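Local coordinates for hypothetical protein MJ1247 (Methanocaldococcus jannaschii, PDB 1JEO) that catalyses the isomerization between 3-hexulose 6-phosphate and fructose 6-phosphate, as a homotetrameric phosphosugar isomerase of the SIS family, at residues A[42-47]-A[76-81]; A[84-89]-A[110-115]; A[11-16]-A[132-137]. One frame throughout, in Å; residues are numbered along the deposited sequence.

In the fold
Near the N terminus, helix 5-15 supplies the first half of interaction 3, whose second half, 132-137, comes 116 residues later. Inside that long loop the other two contacts follow in series and none cross. Interaction 1 opens on strand 43-46 and closes when 76-81, the connection leading to strand 85-89, returns over it. Interaction 2 opens at once on strand 85-89 and closes at strand 112-115, after helix 96-106. Interactions 1 and 2 meet in the parallel sheet, where strands 43-46 and 85-89 are neighbours and Lys-42 bridges to Asp-84. Interaction 3 ties the N-terminal helix to the loop beyond the last strand, with Leu-132 packing on Ile-115.

Interaction 1: residues A[42-47]-A[76-81]; sequences KIFIFG and TTPSYE
Phe-44 and Tyr-80 have the nearest CA atoms of the two segments, 7.9 Å apart. Segment 42-47 carries strand 43-46, whereas 76-81 is an irregular loop passing over one face of it, so side chains fill the gap and no backbone pairing joins the two. The Phe-44 ring is at the centre. Tyr-80 comes in edge-on, its CD1 lying over one face of that ring and 3.5 Å from Phe-44 CD1. The two planes stand at 69°, an offset edge-to-face pair. In Tyr-80, CG is anti to the backbone N (chi1 -173°), which brings the ring edge down onto Phe-44 while the hydroxyl goes on to bond Asn-109. At the edge of the Phe-44 ring, near its plane, sit the carbonyl oxygen of Pro-78, 3.2 Å from Phe-44 CE2, and the methyl CG2 of Thr-77, 3.7 Å from the same CE2. The Thr-77 hydroxyl is engaged by Phe-71 O. Lys-42 adds the polar part. Its chain bends at both chi3 and chi4, so that CE passes 3.9 Å from Pro-78 CG and the ammonium curls up under the loop. Lys-42 NZ forms a salt bridge with Glu-81 OE1 at 2.8 Å, weak as a hydrogen bond, and a weak bond to Ser-79 O. A second carboxylate, that of Asp-84, also bridges to Lys-42 NZ, so the ammonium is probably shared between two carboxylates. Strand 43-46 lies between strands 69-71 and 85-89 in the parallel sheet, and the connection between those two must cross it. This is the connection from strand 2 to strand 3 across strand 1 in the flavodoxin-like (Rossmann-like) parallel sheet, order 2-1-3-4-5, of an SIS domain, made here by a loop that shelters Phe-44.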
ATOM      1  N   LYS A  42      -8.114   4.190 -12.450  1.00 19.31           N
ATOM      2  CA  LYS A  42      -6.762   4.673 -12.146  1.00 17.87           C
ATOM      3  C   LYS A  42      -6.506   4.448 -10.651  1.00 16.83           C
ATOM      4  O   LYS A  42      -7.432   4.511  -9.839  1.00 15.98           O
ATOM      5  CB  LYS A  42      -6.573   6.163 -12.499  1.00 20.48           C
ATOM      6  CG  LYS A  42      -6.996   6.580 -13.918  1.00 21.19           C
ATOM      7  CD  LYS A  42      -6.521   7.979 -14.330  1.00 21.94           C
ATOM      8  CE  LYS A  42      -7.079   9.115 -13.467  1.00 22.68           C
ATOM      9  NZ  LYS A  42      -8.547   9.314 -13.533  1.00 23.46           N
ATOM     10  N   ILE A  43      -5.259   4.129 -10.299  1.00 19.97           N
ATOM     11  CA  ILE A  43      -4.876   3.874  -8.905  1.00 18.88           C
ATOM     12  C   ILE A  43      -3.886   4.935  -8.423  1.00 17.74           C
ATOM     13  O   ILE A  43      -2.863   5.180  -9.062  1.00 17.59           O
ATOM     14  CB  ILE A  43      -4.265   2.445  -8.733  1.00 19.85           C
ATOM     15  CG1 ILE A  43      -5.248   1.390  -9.256  1.00 20.16           C
ATOM     16  CG2 ILE A  43      -3.982   2.151  -7.248  1.00 20.29           C
ATOM     17  CD1 ILE A  43      -4.607   0.143  -9.758  1.00 20.54           C
ATOM     18  N   PHE A  44      -4.210   5.560  -7.292  1.00 18.02           N
ATOM     19  CA  PHE A  44      -3.382   6.613  -6.699  1.00 17.33           C
ATOM     20  C   PHE A  44      -2.790   6.191  -5.364  1.00 16.46           C
ATOM     21  O   PHE A  44      -3.494   5.681  -4.497  1.00 16.14           O
ATOM     22  CB  PHE A  44      -4.201   7.894  -6.498  1.00 18.29           C
ATOM     23  CG  PHE A  44      -4.611   8.568  -7.775  1.00 18.84           C
ATOM     24  CD1 PHE A  44      -5.680   8.064  -8.547  1.00 18.93           C
ATOM     25  CD2 PHE A  44      -3.951   9.729  -8.204  1.00 19.17           C
ATOM     26  CE1 PHE A  44      -6.088   8.717  -9.732  1.00 19.09           C
ATOM     27  CE2 PHE A  44      -4.349  10.394  -9.391  1.00 19.04           C
ATOM     28  CZ  PHE A  44      -5.421   9.885 -10.155  1.00 19.34           C
ATOM     29  N   ILE A  45      -1.482   6.385  -5.214  1.00 12.90           N
ATOM     30  CA  ILE A  45      -0.785   6.034  -3.979  1.00 11.66           C
ATOM     31  C   ILE A  45      -0.180   7.301  -3.365  1.00 11.25           C
ATOM     32  O   ILE A  45       0.315   8.167  -4.086  1.00 11.19           O
ATOM     33  CB  ILE A  45       0.392   5.017  -4.217  1.00 22.10           C
ATOM     34  CG1 ILE A  45       0.028   3.913  -5.226  1.00 22.81           C
ATOM     35  CG2 ILE A  45       0.880   4.431  -2.882  1.00 21.30           C
ATOM     36  CD1 ILE A  45      -1.025   2.933  -4.811  1.00 23.75           C
ATOM     37  N   PHE A  46      -0.226   7.398  -2.035  1.00 15.60           N
ATOM     38  CA  PHE A  46       0.358   8.529  -1.311  1.00 15.29           C
ATOM     39  C   PHE A  46       0.859   8.132   0.074  1.00 15.77           C
ATOM     40  O   PHE A  46       0.299   7.256   0.741  1.00 15.68           O
ATOM     41  CB  PHE A  46      -0.613   9.724  -1.195  1.00 18.21           C
ATOM     42  CG  PHE A  46       0.028  10.988  -0.638  1.00 17.28           C
ATOM     43  CD1 PHE A  46       1.090  11.627  -1.326  1.00 17.78           C
ATOM     44  CD2 PHE A  46      -0.397  11.524   0.593  1.00 18.00           C
ATOM     45  CE1 PHE A  46       1.724  12.785  -0.796  1.00 17.81           C
ATOM     46  CE2 PHE A  46       0.228  12.685   1.139  1.00 16.93           C
ATOM     47  CZ  PHE A  46       1.292  13.315   0.438  1.00 17.19           C
ATOM     48  N   GLY A  47       1.891   8.856   0.495  1.00 15.00           N
ATOM     49  CA  GLY A  47       2.516   8.683   1.786  1.00 15.10           C
ATOM     50  C   GLY A  47       3.571   9.764   1.902  1.00 15.66           C
ATOM     51  O   GLY A  47       4.035  10.299   0.889  1.00 14.68           O
ATOM     52  N   THR A  76       3.380  14.061 -13.689  1.00 17.60           N
ATOM     53  CA  THR A  76       2.269  13.719 -14.557  1.00 18.31           C
ATOM     54  C   THR A  76       1.066  13.036 -13.915  1.00 18.41           C
ATOM     55  O   THR A  76       0.276  12.393 -14.602  1.00 18.55           O
ATOM     56  CB  THR A  76       2.773  12.940 -15.783  1.00 20.06           C
ATOM     57  OG1 THR A  76       3.500  11.781 -15.355  1.00 20.77           O
ATOM     58  CG2 THR A  76       3.688  13.841 -16.628  1.00 20.43           C
ATOM     59  N   THR A  77       0.902  13.231 -12.607  1.00 17.45           N
ATOM     60  CA  THR A  77      -0.226  12.654 -11.871  1.00 17.16           C
ATOM     61  C   THR A  77      -1.481  13.517 -12.128  1.00 17.03           C
ATOM     62  O   THR A  77      -1.484  14.722 -11.839  1.00 17.14           O
ATOM     63  CB  THR A  77       0.110  12.519 -10.362  1.00 24.67           C
ATOM     64  OG1 THR A  77       1.187  11.586 -10.210  1.00 25.53           O
ATOM     65  CG2 THR A  77      -1.079  12.021  -9.562  1.00 24.87           C
ATOM     66  N   PRO A  78      -2.539  12.915 -12.722  1.00 19.11           N
ATOM     67  CA  PRO A  78      -3.793  13.600 -13.037  1.00 18.82           C
ATOM     68  C   PRO A  78      -4.807  13.699 -11.906  1.00 18.93           C
ATOM     69  O   PRO A  78      -4.533  13.315 -10.765  1.00 18.62           O
ATOM     70  CB  PRO A  78      -4.347  12.757 -14.179  1.00 17.75           C
ATOM     71  CG  PRO A  78      -3.987  11.402 -13.782  1.00 17.83           C
ATOM     72  CD  PRO A  78      -2.572  11.545 -13.268  1.00 17.81           C
ATOM     73  N   SER A  79      -5.998  14.165 -12.276  1.00 16.73           N
ATOM     74  CA  SER A  79      -7.124  14.326 -11.367  1.00 17.16           C
ATOM     75  C   SER A  79      -7.705  12.994 -10.923  1.00 17.21           C
ATOM     76  O   SER A  79      -7.712  12.020 -11.684  1.00 17.21           O
ATOM     77  CB  SER A  79      -8.227  15.138 -12.046  1.00 20.51           C
ATOM     78  OG  SER A  79      -8.570  14.570 -13.297  1.00 20.91           O
ATOM     79  N   TYR A  80      -8.161  12.971  -9.676  1.00 19.20           N
ATOM     80  CA  TYR A  80      -8.792  11.807  -9.066  1.00 19.82           C
ATOM     81  C   TYR A  80     -10.265  11.864  -9.475  1.00 20.97           C
ATOM     82  O   TYR A  80     -10.935  12.877  -9.253  1.00 20.64           O
ATOM     83  CB  TYR A  80      -8.643  11.897  -7.545  1.00 19.28           C
ATOM     84  CG  TYR A  80      -9.103  10.686  -6.763  1.00 18.44           C
ATOM     85  CD1 TYR A  80      -8.305   9.536  -6.680  1.00 18.19           C
ATOM     86  CD2 TYR A  80     -10.343  10.688  -6.097  1.00 18.00           C
ATOM     87  CE1 TYR A  80      -8.732   8.403  -5.949  1.00 17.64           C
ATOM     88  CE2 TYR A  80     -10.783   9.563  -5.365  1.00 17.61           C
ATOM     89  CZ  TYR A  80      -9.972   8.428  -5.295  1.00 17.75           C
ATOM     90  OH  TYR A  80     -10.392   7.344  -4.569  1.00 17.66           O
ATOM     91  N   GLU A  81     -10.740  10.800 -10.122  1.00 16.73           N
ATOM     92  CA  GLU A  81     -12.126  10.719 -10.586  1.00 18.39           C
ATOM     93  C   GLU A  81     -12.937   9.689  -9.791  1.00 18.84           C
ATOM     94  O   GLU A  81     -12.374   8.947  -8.982  1.00 18.91           O
ATOM     95  CB  GLU A  81     -12.161  10.448 -12.092  1.00 28.83           C
ATOM     96  CG  GLU A  81     -11.595  11.607 -12.917  1.00 30.92           C
ATOM     97  CD  GLU A  81     -11.543  11.323 -14.404  1.00 32.25           C
ATOM     98  OE1 GLU A  81     -10.778  10.424 -14.820  1.00 33.52           O
ATOM     99  OE2 GLU A  81     -12.259  12.014 -15.160  1.00 33.33           O
TER

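Interaction 2: residues A[84-89]-A[110-115]; sequences DLLILI and NNIIAI
Leu-86 to Ile-89 pair in parallel with Ile-112 to Ile-115, the two strands of a beta-alpha-beta unit whose crossover is helix 96-106. The backbone hydrogen bonds form a regular ladder. Leu-86 N binds Asn-111 O at 3.1 Å and Leu-86 O receives Ile-113 N; Leu-88 N then binds Ile-113 O at 2.7 Å and Leu-88 O receives Ile-115 N. All four are nearly straight, at 171° to 173°. At the entry to the second strand Asn-111 centres an inverse gamma turn, closed by Ile-112 N on Asn-110 O. Its side chain lies beside Leu-85, whose CD1 is 3.6 Å from Asn-111 CG. A glycine at Asn-111 would probably leave Leu-85 CD1 without this cover and the turn freer to flex. Apolar contacts fill both faces. Leu-86, Leu-88, Ile-112 and Ala-114 share the face under helix 96-106, and there Leu-88 CD1 meets Ile-112 CG2 at 4.0 Å. On the other face helix 24-39 packs on Leu-85, Ile-87 and Ile-113, and Ile-89 comes within about 4 Å, side chain to side chain, of Ser-51, a probable substrate-binding residue. Here the extended arm of Ile-115 (chi2 173°) runs diagonally to Ile-87, ending with CD1 3.9 Å from Ile-87 CG2.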
ATOM      1  N   ASP A  84     -11.936   5.878  -9.502  1.00 18.74           N
ATOM      2  CA  ASP A  84     -10.552   5.656  -9.078  1.00 17.73           C
ATOM      3  C   ASP A  84     -10.391   5.128  -7.653  1.00 16.65           C
ATOM      4  O   ASP A  84     -11.348   5.084  -6.875  1.00 17.28           O
ATOM      5  CB  ASP A  84      -9.718   6.933  -9.265  1.00 18.80           C
ATOM      6  CG  ASP A  84      -9.631   7.384 -10.717  1.00 19.26           C
ATOM      7  OD1 ASP A  84      -9.869   6.568 -11.633  1.00 19.51           O
ATOM      8  OD2 ASP A  84      -9.306   8.564 -10.948  1.00 19.28           O
ATOM      9  N   LEU A  85      -9.161   4.739  -7.327  1.00 20.35           N
ATOM     10  CA  LEU A  85      -8.810   4.201  -6.017  1.00 18.60           C
ATOM     11  C   LEU A  85      -7.613   4.937  -5.412  1.00 16.87           C
ATOM     12  O   LEU A  85      -6.651   5.237  -6.111  1.00 16.47           O
ATOM     13  CB  LEU A  85      -8.478   2.705  -6.148  1.00 14.49           C
ATOM     14  CG  LEU A  85      -7.898   1.936  -4.957  1.00 14.50           C
ATOM     15  CD1 LEU A  85      -8.915   1.801  -3.844  1.00 14.84           C
ATOM     16  CD2 LEU A  85      -7.428   0.587  -5.417  1.00 14.77           C
ATOM     17  N   LEU A  86      -7.702   5.239  -4.119  1.00 17.50           N
ATOM     18  CA  LEU A  86      -6.617   5.894  -3.393  1.00 16.56           C
ATOM     19  C   LEU A  86      -6.139   4.978  -2.266  1.00 16.57           C
ATOM     20  O   LEU A  86      -6.943   4.469  -1.480  1.00 16.95           O
ATOM     21  CB  LEU A  86      -7.054   7.251  -2.814  1.00 15.73           C
ATOM     22  CG  LEU A  86      -6.036   8.011  -1.947  1.00 14.52           C
ATOM     23  CD1 LEU A  86      -4.853   8.528  -2.765  1.00 13.57           C
ATOM     24  CD2 LEU A  86      -6.717   9.156  -1.233  1.00 13.93           C
ATOM     25  N   ILE A  87      -4.832   4.741  -2.228  1.00 13.84           N
ATOM     26  CA  ILE A  87      -4.216   3.911  -1.196  1.00 14.42           C
ATOM     27  C   ILE A  87      -3.274   4.823  -0.400  1.00 14.54           C
ATOM     28  O   ILE A  87      -2.383   5.467  -0.966  1.00 14.63           O
ATOM     29  CB  ILE A  87      -3.456   2.685  -1.801  1.00 21.51           C
ATOM     30  CG1 ILE A  87      -4.445   1.748  -2.513  1.00 21.60           C
ATOM     31  CG2 ILE A  87      -2.696   1.912  -0.706  1.00 21.28           C
ATOM     32  CD1 ILE A  87      -3.818   0.672  -3.385  1.00 23.04           C
ATOM     33  N   LEU A  88      -3.520   4.904   0.906  1.00 13.77           N
ATOM     34  CA  LEU A  88      -2.724   5.729   1.812  1.00 14.31           C
ATOM     35  C   LEU A  88      -1.890   4.867   2.739  1.00 14.85           C
ATOM     36  O   LEU A  88      -2.371   3.866   3.264  1.00 14.61           O
ATOM     37  CB  LEU A  88      -3.628   6.667   2.623  1.00 16.43           C
ATOM     38  CG  LEU A  88      -4.432   7.692   1.806  1.00 16.05           C
ATOM     39  CD1 LEU A  88      -5.457   8.379   2.657  1.00 15.63           C
ATOM     40  CD2 LEU A  88      -3.510   8.717   1.151  1.00 15.76           C
ATOM     41  N   ILE A  89      -0.609   5.213   2.856  1.00 14.80           N
ATOM     42  CA  ILE A  89       0.332   4.486   3.711  1.00 15.24           C
ATOM     43  C   ILE A  89       0.854   5.470   4.749  1.00 15.50           C
ATOM     44  O   ILE A  89       1.481   6.475   4.401  1.00 15.75           O
ATOM     45  CB  ILE A  89       1.506   3.861   2.873  1.00 20.57           C
ATOM     46  CG1 ILE A  89       0.938   2.885   1.835  1.00 21.13           C
ATOM     47  CG2 ILE A  89       2.487   3.085   3.779  1.00 20.12           C
ATOM     48  CD1 ILE A  89       1.835   2.626   0.673  1.00 21.95           C
ATOM     49  N   ASN A 110     -15.771   6.981  -2.165  1.00 30.52           N
ATOM     50  CA  ASN A 110     -15.501   6.291  -0.900  1.00 30.96           C
ATOM     51  C   ASN A 110     -14.377   5.264  -1.021  1.00 30.26           C
ATOM     52  O   ASN A 110     -14.002   4.645  -0.032  1.00 30.48           O
ATOM     53  CB  ASN A 110     -16.762   5.572  -0.401  1.00107.41           C
ATOM     54  CG  ASN A 110     -17.811   6.520   0.145  1.00109.08           C
ATOM     55  OD1 ASN A 110     -17.501   7.604   0.637  1.00 37.37           O
ATOM     56  ND2 ASN A 110     -19.066   6.098   0.083  1.00 37.37           N
ATOM     57  N   ASN A 111     -13.826   5.120  -2.225  1.00 21.05           N
ATOM     58  CA  ASN A 111     -12.766   4.154  -2.535  1.00 19.86           C
ATOM     59  C   ASN A 111     -11.369   4.528  -1.994  1.00 18.63           C
ATOM     60  O   ASN A 111     -10.430   4.791  -2.757  1.00 18.42           O
ATOM     61  CB  ASN A 111     -12.742   3.938  -4.056  1.00 47.95           C
ATOM     62  CG  ASN A 111     -12.438   2.507  -4.453  1.00 48.94           C
ATOM     63  OD1 ASN A 111     -12.160   2.234  -5.620  1.00 23.83           O
ATOM     64  ND2 ASN A 111     -12.480   1.587  -3.493  1.00 23.83           N
ATOM     65  N   ILE A 112     -11.256   4.550  -0.663  1.00 19.05           N
ATOM     66  CA  ILE A 112     -10.018   4.903   0.033  1.00 18.01           C
ATOM     67  C   ILE A 112      -9.564   3.762   0.954  1.00 17.18           C
ATOM     68  O   ILE A 112     -10.335   3.281   1.786  1.00 17.05           O
ATOM     69  CB  ILE A 112     -10.183   6.223   0.874  1.00 22.51           C
ATOM     70  CG1 ILE A 112     -10.634   7.390  -0.019  1.00 22.85           C
ATOM     71  CG2 ILE A 112      -8.861   6.599   1.565  1.00 22.33           C
ATOM     72  CD1 ILE A 112     -11.080   8.627   0.734  1.00 23.54           C
ATOM     73  N   ILE A 113      -8.312   3.334   0.778  1.00 17.93           N
ATOM     74  CA  ILE A 113      -7.709   2.273   1.585  1.00 17.02           C
ATOM     75  C   ILE A 113      -6.562   2.875   2.400  1.00 17.02           C
ATOM     76  O   ILE A 113      -5.778   3.681   1.888  1.00 16.74           O
ATOM     77  CB  ILE A 113      -7.162   1.096   0.701  1.00 17.50           C
ATOM     78  CG1 ILE A 113      -8.303   0.466  -0.104  1.00 17.27           C
ATOM     79  CG2 ILE A 113      -6.470   0.010   1.576  1.00 17.33           C
ATOM     80  CD1 ILE A 113      -7.852  -0.507  -1.162  1.00 17.68           C
ATOM     81  N   ALA A 114      -6.489   2.497   3.674  1.00 16.86           N
ATOM     82  CA  ALA A 114      -5.436   2.973   4.560  1.00 17.24           C
ATOM     83  C   ALA A 114      -4.638   1.805   5.105  1.00 17.40           C
ATOM     84  O   ALA A 114      -5.210   0.841   5.621  1.00 17.71           O
ATOM     85  CB  ALA A 114      -6.021   3.790   5.706  1.00 14.96           C
ATOM     86  N   ILE A 115      -3.324   1.853   4.891  1.00 14.10           N
ATOM     87  CA  ILE A 115      -2.396   0.833   5.394  1.00 14.62           C
ATOM     88  C   ILE A 115      -1.659   1.571   6.510  1.00 15.31           C
ATOM     89  O   ILE A 115      -0.918   2.535   6.263  1.00 14.95           O
ATOM     90  CB  ILE A 115      -1.445   0.293   4.284  1.00 19.19           C
ATOM     91  CG1 ILE A 115      -2.282  -0.342   3.160  1.00 18.86           C
ATOM     92  CG2 ILE A 115      -0.484  -0.754   4.869  1.00 18.96           C
ATOM     93  CD1 ILE A 115      -1.515  -0.774   1.932  1.00 18.74           C
TER

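Interaction 3: residues A[11-16]-A[132-137]; sequences SNNILI and LEVKKS
Asn-13, near the C-terminal end of helix 5-15, reaches across to Val-134 and Lys-135, and its CA is 5.7 Å from that of Val-134. The facing segment, 132-137, is an extended loop without regular structure. Asn-13 carries CG beside its backbone N and anti to its carbonyl carbon (chi1 -80°), a torsion that swings the amide off the helix and onto the loop. There the group's polar end reaches the backbone of Lys-135, while Val-134 CB and CG1 are the atoms of the valine that meet the asparagine side chain. The amide carbon Asn-13 CG lies 3.8 Å from Val-134 CB. The two side chains cross at about a right angle, with Asn-13 CB 4.2 Å from Val-134 CG1. From Lys-135 it is the root of the side chain that takes part: CB borders the asparagine amide, while the outer part turns away and takes the ammonium with it. Three residues on, Ile-16 adds an apolar finger. Its CG1-CD1 arm is fully extended (chi2 173°) and brings the terminal CD1 to 3.5 Å from the carbonyl oxygen of Glu-133, with Val-134 CA next along the loop at 4.4 Å. The contact is small and lies at the surface, though Asn-13 itself is buried. Helix 144-164 backs it: Thr-145 touches both Asn-13 and Val-134 and hydrogen-bonds Lys-135 O, and Thr-149 touches Val-134. The loop between strand 128-130 and that helix is thereby held between helices 5-15 and 144-164.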
ATOM      1  N   SER A  11      12.398 -10.488  11.982  1.00 17.99           N
ATOM      2  CA  SER A  11      11.986 -11.843  11.576  1.00 19.06           C
ATOM      3  C   SER A  11      10.581 -12.211  12.063  1.00 19.65           C
ATOM      4  O   SER A  11       9.801 -12.795  11.311  1.00 19.64           O
ATOM      5  CB  SER A  11      12.977 -12.898  12.078  1.00 33.97           C
ATOM      6  OG  SER A  11      14.220 -12.787  11.416  1.00 34.38           O
ATOM      7  N   ASN A  12      10.259 -11.832  13.302  1.00 22.75           N
ATOM      8  CA  ASN A  12       8.946 -12.106  13.886  1.00 23.49           C
ATOM      9  C   ASN A  12       7.855 -11.189  13.331  1.00 23.74           C
ATOM     10  O   ASN A  12       6.681 -11.570  13.305  1.00 23.78           O
ATOM     11  CB  ASN A  12       8.997 -12.041  15.416  1.00 88.34           C
ATOM     12  CG  ASN A  12       9.723 -13.231  16.028  1.00 88.84           C
ATOM     13  OD1 ASN A  12       9.466 -14.384  15.676  1.00 41.73           O
ATOM     14  ND2 ASN A  12      10.635 -12.955  16.950  1.00 41.73           N
ATOM     15  N   ASN A  13       8.257 -10.006  12.856  1.00 21.99           N
ATOM     16  CA  ASN A  13       7.333  -9.034  12.249  1.00 22.65           C
ATOM     17  C   ASN A  13       6.848  -9.521  10.884  1.00 22.76           C
ATOM     18  O   ASN A  13       5.696  -9.295  10.517  1.00 22.55           O
ATOM     19  CB  ASN A  13       7.991  -7.661  12.081  1.00 53.13           C
ATOM     20  CG  ASN A  13       8.010  -6.846  13.362  1.00 53.95           C
ATOM     21  OD1 ASN A  13       8.824  -5.936  13.507  1.00 19.85           O
ATOM     22  ND2 ASN A  13       7.088  -7.134  14.276  1.00 19.85           N
ATOM     23  N   ILE A  14       7.731 -10.211  10.154  1.00 23.68           N
ATOM     24  CA  ILE A  14       7.413 -10.752   8.826  1.00 23.92           C
ATOM     25  C   ILE A  14       6.436 -11.921   8.964  1.00 23.80           C
ATOM     26  O   ILE A  14       5.575 -12.111   8.103  1.00 23.82           O
ATOM     27  CB  ILE A  14       8.702 -11.208   8.035  1.00 32.74           C
ATOM     28  CG1 ILE A  14       9.797 -10.124   8.052  1.00 33.01           C
ATOM     29  CG2 ILE A  14       8.371 -11.542   6.580  1.00 32.92           C
ATOM     30  CD1 ILE A  14       9.336  -8.674   7.851  1.00 33.25           C
ATOM     31  N   LEU A  15       6.524 -12.640  10.086  1.00 33.22           N
ATOM     32  CA  LEU A  15       5.649 -13.783  10.364  1.00 32.75           C
ATOM     33  C   LEU A  15       4.189 -13.391  10.626  1.00 32.24           C
ATOM     34  O   LEU A  15       3.286 -14.205  10.448  1.00 32.46           O
ATOM     35  CB  LEU A  15       6.199 -14.631  11.519  1.00 40.54           C
ATOM     36  CG  LEU A  15       7.527 -15.373  11.307  1.00 40.81           C
ATOM     37  CD1 LEU A  15       7.894 -16.113  12.583  1.00 40.85           C
ATOM     38  CD2 LEU A  15       7.460 -16.345  10.130  1.00 40.81           C
ATOM     39  N   ILE A  16       3.974 -12.123  10.986  1.00 29.87           N
ATOM     40  CA  ILE A  16       2.647 -11.550  11.248  1.00 28.96           C
ATOM     41  C   ILE A  16       1.831 -11.513   9.934  1.00 28.00           C
ATOM     42  O   ILE A  16       0.598 -11.588   9.956  1.00 28.13           O
ATOM     43  CB  ILE A  16       2.795 -10.123  11.908  1.00 40.29           C
ATOM     44  CG1 ILE A  16       3.282 -10.282  13.356  1.00 40.59           C
ATOM     45  CG2 ILE A  16       1.502  -9.292  11.841  1.00 40.49           C
ATOM     46  CD1 ILE A  16       3.635  -8.978  14.069  1.00 40.74           C
ATOM     47  N   LEU A 132      -1.117  -3.049  10.252  1.00 18.57           N
ATOM     48  CA  LEU A 132       0.064  -3.907  10.290  1.00 19.48           C
ATOM     49  C   LEU A 132       0.715  -3.593  11.633  1.00 20.50           C
ATOM     50  O   LEU A 132       1.619  -2.753  11.736  1.00 20.33           O
ATOM     51  CB  LEU A 132       1.012  -3.635   9.104  1.00 16.67           C
ATOM     52  CG  LEU A 132       0.521  -3.929   7.678  1.00 16.35           C
ATOM     53  CD1 LEU A 132       1.550  -3.470   6.684  1.00 16.65           C
ATOM     54  CD2 LEU A 132       0.222  -5.405   7.475  1.00 16.16           C
ATOM     55  N   GLU A 133       0.165  -4.226  12.670  1.00 30.17           N
ATOM     56  CA  GLU A 133       0.605  -4.058  14.057  1.00 31.35           C
ATOM     57  C   GLU A 133       1.892  -4.823  14.339  1.00 31.91           C
ATOM     58  O   GLU A 133       1.885  -6.007  14.694  1.00 32.13           O
ATOM     59  CB  GLU A 133      -0.521  -4.468  15.011  1.00 47.28           C
ATOM     60  CG  GLU A 133      -1.779  -3.622  14.844  1.00 47.71           C
ATOM     61  CD  GLU A 133      -3.014  -4.269  15.439  1.00 48.26           C
ATOM     62  OE1 GLU A 133      -3.521  -5.246  14.843  1.00 48.29           O
ATOM     63  OE2 GLU A 133      -3.480  -3.794  16.496  1.00 48.20           O
ATOM     64  N   VAL A 134       2.999  -4.116  14.131  1.00 18.60           N
ATOM     65  CA  VAL A 134       4.344  -4.647  14.314  1.00 19.28           C
ATOM     66  C   VAL A 134       4.999  -4.240  15.626  1.00 19.81           C
ATOM     67  O   VAL A 134       4.590  -3.265  16.261  1.00 19.79           O
ATOM     68  CB  VAL A 134       5.256  -4.228  13.142  1.00 23.06           C
ATOM     69  CG1 VAL A 134       4.821  -4.942  11.880  1.00 22.89           C
ATOM     70  CG2 VAL A 134       5.222  -2.720  12.945  1.00 22.91           C
ATOM     71  N   LYS A 135       6.051  -4.972  15.988  1.00 22.46           N
ATOM     72  CA  LYS A 135       6.809  -4.725  17.209  1.00 23.16           C
ATOM     73  C   LYS A 135       7.903  -3.682  16.951  1.00 23.29           C
ATOM     74  O   LYS A 135       8.648  -3.773  15.969  1.00 23.42           O
ATOM     75  CB  LYS A 135       7.430  -6.037  17.711  1.00 86.30           C
ATOM     76  CG  LYS A 135       7.636  -6.128  19.222  1.00 86.98           C
ATOM     77  CD  LYS A 135       6.319  -6.351  19.961  1.00 87.70           C
ATOM     78  CE  LYS A 135       6.533  -6.439  21.465  1.00 88.03           C
ATOM     79  NZ  LYS A 135       5.252  -6.656  22.192  1.00 88.28           N
ATOM     80  N   LYS A 136       7.929  -2.658  17.802  1.00 30.87           N
ATOM     81  CA  LYS A 136       8.910  -1.572  17.739  1.00 31.14           C
ATOM     82  C   LYS A 136      10.025  -1.868  18.740  1.00 31.04           C
ATOM     83  O   LYS A 136       9.854  -2.696  19.643  1.00 31.23           O
ATOM     84  CB  LYS A 136       8.262  -0.239  18.120  1.00 78.91           C
ATOM     85  CG  LYS A 136       7.343   0.382  17.079  1.00 79.40           C
ATOM     86  CD  LYS A 136       6.711   1.683  17.600  1.00 79.73           C
ATOM     87  CE  LYS A 136       7.736   2.807  17.820  1.00 80.10           C
ATOM     88  NZ  LYS A 136       7.101   4.084  18.262  1.00 80.81           N
ATOM     89  N   SER A 137      11.143  -1.158  18.599  1.00 26.46           N
ATOM     90  CA  SER A 137      12.294  -1.329  19.479  1.00 26.06           C
ATOM     91  C   SER A 137      13.042  -0.010  19.655  1.00 25.79           C
ATOM     92  O   SER A 137      12.810   0.948  18.916  1.00 25.68           O
ATOM     93  CB  SER A 137      13.240  -2.375  18.892  1.00 36.97           C
ATOM     94  OG  SER A 137      14.046  -2.940  19.902  1.00 37.07           O
TER